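Local coordinates for protein GCN5-related N-acetyltransferase (Anabaena variabilis, PDB 2OZG) that binds coenzyme A and probably transfers acetyl groups to amines as a GNAT-family N-acetyltransferase, possibly acting on aminoglycosides, at residues D145-Q150 / L271-Q276. Numbering follows the deposited sequence.
Sequences DSIQIQ and LLLPEQ
S146 sets its carbonyl O against P274 CG, and a water carries the same oxygen on to E275: the water donates to S146 O at 2.7 Å and accepts from E275 N at 3.1 Å. The S146 hydroxyl is hydrogen-bonded to P143 O and S277 OG. I147 uses both its backbone and its side chain. The carbonyl O lies against the proline ring, 3.2 Å from P274 CD, while CB is directed away from the other segment and CG2, set anti to the backbone N by chi1 of -64°, still meets L273 CD2 at 4.1 Å; both side chains also rest on I142 of strand 132-143. The 145-150 loop follows that strand, and the 271-276 loop, in the second GNAT-family region, follows its antiparallel neighbour 258-263. The latter loop also faces a second subunit, where the E275 carboxylate is hydrogen-bonded to T122 OG1 and Q123 N of that subunit, and E275 touches a coenzyme A not bound to its own chain. Q148 folds back so that its NE2 donates to D145 O at 3.1 Å, in the carbonyl plane, and OE1 comes to 4.2 Å from P274 CG. The I149 side chain is directed toward the 271-276 segment, with CD1 3.4 Å from L272 O and 4.4 Å from L273 CD2, and also touches T247 of helix 239-250.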
ATOM      1  N   ASP A 145      -4.041  16.565 -14.750  1.00 33.45           N
ATOM      2  CA  ASP A 145      -5.293  17.289 -14.739  1.00 35.81           C
ATOM      3  C   ASP A 145      -5.405  18.452 -13.721  1.00 37.05           C
ATOM      4  O   ASP A 145      -6.452  19.105 -13.647  1.00 37.15           O
ATOM      5  CB  ASP A 145      -6.468  16.307 -14.631  1.00 38.14           C
ATOM      6  CG  ASP A 145      -6.521  15.604 -13.314  1.00 51.26           C
ATOM      7  OD1 ASP A 145      -5.696  15.925 -12.422  1.00 60.56           O
ATOM      8  OD2 ASP A 145      -7.413  14.716 -13.178  1.00 62.48           O
ATOM      9  N   SER A 146      -4.356  18.690 -12.932  1.00 33.38           N
ATOM     10  CA  SER A 146      -4.327  19.789 -11.998  1.00 36.25           C
ATOM     11  C   SER A 146      -3.621  21.006 -12.613  1.00 36.99           C
ATOM     12  O   SER A 146      -3.691  22.099 -12.069  1.00 32.82           O
ATOM     13  CB  SER A 146      -3.630  19.382 -10.695  1.00 37.33           C
ATOM     14  OG  SER A 146      -2.219  19.327 -10.873  1.00 36.03           O
ATOM     15  N   ILE A 147      -3.022  20.854 -13.799  1.00 38.87           N
ATOM     16  CA  ILE A 147      -2.245  21.978 -14.410  1.00 38.86           C
ATOM     17  C   ILE A 147      -3.119  23.095 -14.885  1.00 42.30           C
ATOM     18  O   ILE A 147      -2.875  24.271 -14.571  1.00 41.25           O
ATOM     19  CB  ILE A 147      -1.348  21.493 -15.527  1.00 40.48           C
ATOM     20  CG1 ILE A 147      -0.303  20.549 -14.913  1.00 41.24           C
ATOM     21  CG2 ILE A 147      -0.647  22.690 -16.182  1.00 34.74           C
ATOM     22  CD1 ILE A 147       0.487  19.714 -15.934  1.00 39.39           C
ATOM     23  N   GLN A 148      -4.143  22.729 -15.647  1.00 41.55           N
ATOM     24  CA  GLN A 148      -5.157  23.666 -16.060  1.00 45.08           C
ATOM     25  C   GLN A 148      -4.606  25.013 -16.547  1.00 46.00           C
ATOM     26  O   GLN A 148      -4.962  26.069 -16.036  1.00 43.23           O
ATOM     27  CB  GLN A 148      -6.154  23.867 -14.904  1.00 41.78           C
ATOM     28  CG  GLN A 148      -6.852  22.569 -14.431  1.00 48.11           C
ATOM     29  CD  GLN A 148      -7.492  22.702 -13.038  1.00 51.28           C
ATOM     30  OE1 GLN A 148      -7.549  23.802 -12.470  1.00 55.46           O
ATOM     31  NE2 GLN A 148      -7.983  21.576 -12.491  1.00 54.92           N
ATOM     32  N   ILE A 149      -3.687  24.944 -17.503  1.00 47.41           N
ATOM     33  CA  ILE A 149      -3.173  26.117 -18.195  1.00 46.68           C
ATOM     34  C   ILE A 149      -3.397  25.843 -19.670  1.00 49.15           C
ATOM     35  O   ILE A 149      -3.058  24.755 -20.152  1.00 45.42           O
ATOM     36  CB  ILE A 149      -1.672  26.402 -17.918  1.00 46.54           C
ATOM     37  CG1 ILE A 149      -1.508  26.888 -16.472  1.00 43.71           C
ATOM     38  CG2 ILE A 149      -1.117  27.475 -18.932  1.00 44.84           C
ATOM     39  CD1 ILE A 149      -0.127  26.913 -15.963  1.00 50.14           C
ATOM     40  N   GLN A 150      -4.058  26.789 -20.339  1.00 51.03           N
ATOM     41  CA  GLN A 150      -4.223  26.764 -21.787  1.00 54.49           C
ATOM     42  C   GLN A 150      -3.851  28.172 -22.281  1.00 56.34           C
ATOM     43  O   GLN A 150      -4.713  28.991 -22.560  1.00 57.79           O
ATOM     44  CB  GLN A 150      -5.634  26.357 -22.221  1.00 55.10           C
ATOM     45  CG  GLN A 150      -5.821  26.349 -23.782  1.00 57.58           C
ATOM     46  CD  GLN A 150      -4.940  25.329 -24.562  1.00 59.17           C
ATOM     47  OE1 GLN A 150      -4.803  24.163 -24.172  1.00 55.53           O
ATOM     48  NE2 GLN A 150      -4.392  25.772 -25.690  1.00 55.01           N
ATOM     49  N   LEU A 271       5.303  28.313  -9.964  1.00 31.11           N
ATOM     50  CA  LEU A 271       4.744  29.623  -9.611  1.00 32.33           C
ATOM     51  C   LEU A 271       3.539  29.918 -10.516  1.00 32.81           C
ATOM     52  O   LEU A 271       2.568  30.545 -10.096  1.00 31.25           O
ATOM     53  CB  LEU A 271       5.817  30.730  -9.720  1.00 31.93           C
ATOM     54  CG  LEU A 271       5.330  32.170  -9.493  1.00 32.20           C
ATOM     55  CD1 LEU A 271       4.758  32.321  -8.113  1.00 32.17           C
ATOM     56  CD2 LEU A 271       6.444  33.123  -9.714  1.00 33.24           C
ATOM     57  N   LEU A 272       3.594  29.425 -11.754  1.00 32.36           N
ATOM     58  CA  LEU A 272       2.538  29.662 -12.699  1.00 35.15           C
ATOM     59  C   LEU A 272       1.295  28.763 -12.607  1.00 36.94           C
ATOM     60  O   LEU A 272       0.332  29.016 -13.284  1.00 35.18           O
ATOM     61  CB  LEU A 272       3.108  29.620 -14.110  1.00 39.14           C
ATOM     62  CG  LEU A 272       4.203  30.655 -14.413  1.00 39.67           C
ATOM     63  CD1 LEU A 272       4.510  30.611 -15.880  1.00 57.21           C
ATOM     64  CD2 LEU A 272       3.749  32.055 -14.028  1.00 47.67           C
ATOM     65  N   LEU A 273       1.332  27.711 -11.797  1.00 39.68           N
ATOM     66  CA  LEU A 273       0.168  26.816 -11.611  1.00 34.22           C
ATOM     67  C   LEU A 273      -0.925  27.470 -10.756  1.00 34.64           C
ATOM     68  O   LEU A 273      -0.637  28.298  -9.873  1.00 34.29           O
ATOM     69  CB  LEU A 273       0.632  25.547 -10.916  1.00 35.73           C
ATOM     70  CG  LEU A 273       1.754  24.693 -11.564  1.00 40.51           C
ATOM     71  CD1 LEU A 273       2.228  23.566 -10.598  1.00 42.14           C
ATOM     72  CD2 LEU A 273       1.304  24.087 -12.846  1.00 34.79           C
ATOM     73  N   PRO A 274      -2.190  27.103 -10.993  1.00 34.14           N
ATOM     74  CA  PRO A 274      -3.257  27.669 -10.207  1.00 34.93           C
ATOM     75  C   PRO A 274      -3.238  27.211  -8.760  1.00 34.01           C
ATOM     76  O   PRO A 274      -3.598  27.993  -7.895  1.00 32.14           O
ATOM     77  CB  PRO A 274      -4.526  27.217 -10.920  1.00 32.60           C
ATOM     78  CG  PRO A 274      -4.134  26.215 -11.854  1.00 35.53           C
ATOM     79  CD  PRO A 274      -2.706  26.224 -12.064  1.00 35.26           C
ATOM     80  N   GLU A 275      -2.798  25.987  -8.500  1.00 29.66           N
ATOM     81  CA  GLU A 275      -2.711  25.476  -7.142  1.00 28.97           C
ATOM     82  C   GLU A 275      -1.408  24.761  -6.882  1.00 30.53           C
ATOM     83  O   GLU A 275      -0.662  24.422  -7.809  1.00 32.01           O
ATOM     84  CB  GLU A 275      -3.897  24.545  -6.900  1.00 33.59           C
ATOM     85  CG  GLU A 275      -5.288  25.225  -7.084  1.00 41.76           C
ATOM     86  CD  GLU A 275      -5.580  26.312  -6.066  1.00 43.75           C
ATOM     87  OE1 GLU A 275      -4.860  26.353  -5.047  1.00 30.94           O
ATOM     88  OE2 GLU A 275      -6.538  27.104  -6.287  1.00 36.61           O
ATOM     89  N   GLN A 276      -1.071  24.574  -5.616  1.00 31.51           N
ATOM     90  CA  GLN A 276       0.155  23.870  -5.273  1.00 29.79           C
ATOM     91  C   GLN A 276      -0.083  22.367  -5.411  1.00 32.35           C
ATOM     92  O   GLN A 276      -0.167  21.652  -4.428  1.00 33.22           O
ATOM     93  CB  GLN A 276       0.571  24.249  -3.880  1.00 31.50           C
ATOM     94  CG  GLN A 276       0.967  25.738  -3.804  1.00 33.30           C
ATOM     95  CD  GLN A 276       1.237  26.197  -2.398  1.00 28.21           C
ATOM     96  OE1 GLN A 276       1.797  25.455  -1.589  1.00 30.83           O
ATOM     97  NE2 GLN A 276       0.904  27.451  -2.111  1.00 28.32           N
TER
HETATM   98  O   HOH W   1      -2.267  23.499 -10.288  1.00 35.74           O